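Side-chain contact in probable amidase (Thermus thermophilus, PDB 2DC0), which is a probable amidase, an alpha/beta protein of the amidase family built around a large mixed beta-sheet flanked by helices: residues Val348-Leu353 / Leu423-Trp428. Sequence-based numbering, arbitrary orientation.
Sequences VDALLL and LALGGW
Leu425 lays its CD1 methyl against the methyl of Ala350, the first residue of strand 350-354, and against Asp349 just before it. The arrangement is helix-on-sheet packing within the alpha/beta fold of the amidase family: helix 419-430, near the C-terminus, rests on the large mixed sheet beside a strand that runs between strands 237-240 and 406-413. On the helix side of these two segments the contact is made by one methyl, Leu425 CD1. CA atoms of Ala350 and Leu425, the nearest pair, stand 8.1 Å apart, and the CD1 branch of the leucine bridges this separation. With CG anti to its carbonyl carbon (chi1 -69°), Leu425 reaches out from the helix, and its CD1 comes within 3.6 Å of Ala350 CB, a methyl-to-methyl contact. The bonds from CA to CB of Ala350 and Asp349 both point toward the helix, and Asp349 CB lies 3.9 Å from Leu425 CD1. Phe238 and Pro236 also touch Leu425, extending the apolar patch onto the neighbouring strand and the loop before it. The carboxylate of Asp349 is used differently: OD2 accepts a hydrogen bond from Val237 N, while OD1 forms a salt bridge with Lys421 NZ. That second link ties the residue just before the strand to the same helix, four residues ahead of Leu425. At the backbone, Leu425 CD1 sits 3.7 Å from Asp349 O.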
ATOM      1  N   VAL A 348       1.956  -1.079 -18.551  1.00 22.44           N
ATOM      2  CA  VAL A 348       2.955  -0.102 -18.993  1.00 20.70           C
ATOM      3  C   VAL A 348       4.224  -0.290 -18.162  1.00 20.99           C
ATOM      4  O   VAL A 348       4.180  -0.858 -17.071  1.00 21.28           O
ATOM      5  CB  VAL A 348       2.458   1.380 -18.858  1.00 19.37           C
ATOM      6  CG1 VAL A 348       1.216   1.598 -19.714  1.00 19.35           C
ATOM      7  CG2 VAL A 348       2.165   1.727 -17.403  1.00 18.57           C
ATOM      8  N   ASP A 349       5.360   0.169 -18.676  1.00 19.40           N
ATOM      9  CA  ASP A 349       6.612   0.014 -17.942  1.00 17.87           C
ATOM     10  C   ASP A 349       6.745   1.063 -16.845  1.00 18.09           C
ATOM     11  O   ASP A 349       7.363   0.820 -15.806  1.00 17.67           O
ATOM     12  CB  ASP A 349       7.800   0.078 -18.904  1.00 19.14           C
ATOM     13  CG  ASP A 349       7.814  -1.090 -19.878  1.00 21.33           C
ATOM     14  OD1 ASP A 349       7.715  -2.242 -19.406  1.00 22.71           O
ATOM     15  OD2 ASP A 349       7.922  -0.859 -21.102  1.00 20.47           O
ATOM     16  N   ALA A 350       6.157   2.230 -17.077  1.00 16.89           N
ATOM     17  CA  ALA A 350       6.199   3.303 -16.092  1.00 17.03           C
ATOM     18  C   ALA A 350       5.275   4.421 -16.512  1.00 15.98           C
ATOM     19  O   ALA A 350       4.807   4.457 -17.646  1.00 17.16           O
ATOM     20  CB  ALA A 350       7.621   3.841 -15.957  1.00 17.21           C
ATOM     21  N   LEU A 351       5.005   5.324 -15.580  1.00 14.46           N
ATOM     22  CA  LEU A 351       4.179   6.476 -15.872  1.00 14.01           C
ATOM     23  C   LEU A 351       5.157   7.621 -16.070  1.00 14.08           C
ATOM     24  O   LEU A 351       6.242   7.627 -15.487  1.00 12.28           O
ATOM     25  CB  LEU A 351       3.254   6.813 -14.696  1.00 13.37           C
ATOM     26  CG  LEU A 351       2.304   5.717 -14.212  1.00 15.13           C
ATOM     27  CD1 LEU A 351       1.346   6.295 -13.177  1.00 15.69           C
ATOM     28  CD2 LEU A 351       1.540   5.146 -15.394  1.00 13.29           C
ATOM     29  N   LEU A 352       4.765   8.570 -16.912  1.00 15.31           N
ATOM     30  CA  LEU A 352       5.552   9.764 -17.184  1.00 15.82           C
ATOM     31  C   LEU A 352       4.656  10.974 -16.952  1.00 16.76           C
ATOM     32  O   LEU A 352       3.488  10.970 -17.338  1.00 14.64           O
ATOM     33  CB  LEU A 352       6.026   9.803 -18.637  1.00 16.28           C
ATOM     34  CG  LEU A 352       7.089   8.825 -19.126  1.00 17.22           C
ATOM     35  CD1 LEU A 352       7.505   9.202 -20.551  1.00 16.85           C
ATOM     36  CD2 LEU A 352       8.299   8.889 -18.193  1.00 13.90           C
ATOM     37  N   LEU A 353       5.209  12.000 -16.315  1.00 16.48           N
ATOM     38  CA  LEU A 353       4.495  13.250 -16.057  1.00 16.43           C
ATOM     39  C   LEU A 353       5.508  14.247 -15.511  1.00 15.38           C
ATOM     40  O   LEU A 353       6.471  13.860 -14.853  1.00 17.89           O
ATOM     41  CB  LEU A 353       3.373  13.051 -15.030  1.00 15.12           C
ATOM     42  CG  LEU A 353       3.777  12.640 -13.608  1.00 15.10           C
ATOM     43  CD1 LEU A 353       2.759  13.177 -12.590  1.00 16.46           C
ATOM     44  CD2 LEU A 353       3.859  11.125 -13.535  1.00 16.31           C
ATOM     45  N   LEU A 423      15.073   3.087 -12.754  1.00 13.22           N
ATOM     46  CA  LEU A 423      16.403   3.615 -13.020  1.00 15.13           C
ATOM     47  C   LEU A 423      16.865   3.278 -14.437  1.00 15.07           C
ATOM     48  O   LEU A 423      17.514   4.093 -15.094  1.00 16.18           O
ATOM     49  CB  LEU A 423      17.387   3.075 -11.976  1.00 15.12           C
ATOM     50  CG  LEU A 423      17.136   3.691 -10.591  1.00 13.87           C
ATOM     51  CD1 LEU A 423      17.871   2.910  -9.501  1.00 14.94           C
ATOM     52  CD2 LEU A 423      17.584   5.146 -10.608  1.00 13.28           C
ATOM     53  N   ALA A 424      16.525   2.083 -14.911  1.00 13.81           N
ATOM     54  CA  ALA A 424      16.904   1.683 -16.263  1.00 14.11           C
ATOM     55  C   ALA A 424      16.170   2.561 -17.279  1.00 15.38           C
ATOM     56  O   ALA A 424      16.771   3.055 -18.236  1.00 13.93           O
ATOM     57  CB  ALA A 424      16.563   0.206 -16.494  1.00 15.86           C
ATOM     58  N   LEU A 425      14.871   2.756 -17.077  1.00 15.55           N
ATOM     59  CA  LEU A 425      14.094   3.593 -17.987  1.00 17.84           C
ATOM     60  C   LEU A 425      14.590   5.036 -17.917  1.00 17.90           C
ATOM     61  O   LEU A 425      14.569   5.755 -18.914  1.00 17.72           O
ATOM     62  CB  LEU A 425      12.602   3.531 -17.638  1.00 17.56           C
ATOM     63  CG  LEU A 425      11.909   2.190 -17.905  1.00 19.13           C
ATOM     64  CD1 LEU A 425      10.568   2.152 -17.176  1.00 18.17           C
ATOM     65  CD2 LEU A 425      11.711   1.989 -19.406  1.00 16.05           C
ATOM     66  N   GLY A 426      15.039   5.453 -16.736  1.00 18.75           N
ATOM     67  CA  GLY A 426      15.551   6.802 -16.581  1.00 16.86           C
ATOM     68  C   GLY A 426      16.813   6.991 -17.406  1.00 18.90           C
ATOM     69  O   GLY A 426      17.011   8.035 -18.033  1.00 16.54           O
ATOM     70  N   GLY A 427      17.671   5.974 -17.407  1.00 18.36           N
ATOM     71  CA  GLY A 427      18.904   6.050 -18.168  1.00 18.74           C
ATOM     72  C   GLY A 427      18.613   6.098 -19.656  1.00 18.03           C
ATOM     73  O   GLY A 427      19.274   6.812 -20.413  1.00 18.71           O
ATOM     74  N   TRP A 428      17.615   5.330 -20.073  1.00 15.92           N
ATOM     75  CA  TRP A 428      17.213   5.278 -21.471  1.00 16.98           C
ATOM     76  C   TRP A 428      16.730   6.658 -21.915  1.00 15.67           C
ATOM     77  O   TRP A 428      17.103   7.150 -22.988  1.00 15.35           O
ATOM     78  CB  TRP A 428      16.089   4.258 -21.649  1.00 17.11           C
ATOM     79  CG  TRP A 428      15.699   4.034 -23.076  1.00 17.64           C
ATOM     80  CD1 TRP A 428      16.250   3.133 -23.948  1.00 17.92           C
ATOM     81  CD2 TRP A 428      14.669   4.715 -23.798  1.00 17.32           C
ATOM     82  NE1 TRP A 428      15.623   3.215 -25.173  1.00 18.05           N
ATOM     83  CE2 TRP A 428      14.656   4.183 -25.110  1.00 16.72           C
ATOM     84  CE3 TRP A 428      13.765   5.737 -23.470  1.00 17.05           C
ATOM     85  CZ2 TRP A 428      13.756   4.625 -26.090  1.00 15.74           C
ATOM     86  CZ3 TRP A 428      12.871   6.177 -24.447  1.00 18.04           C
ATOM     87  CH2 TRP A 428      12.881   5.624 -25.744  1.00 17.52           C
TER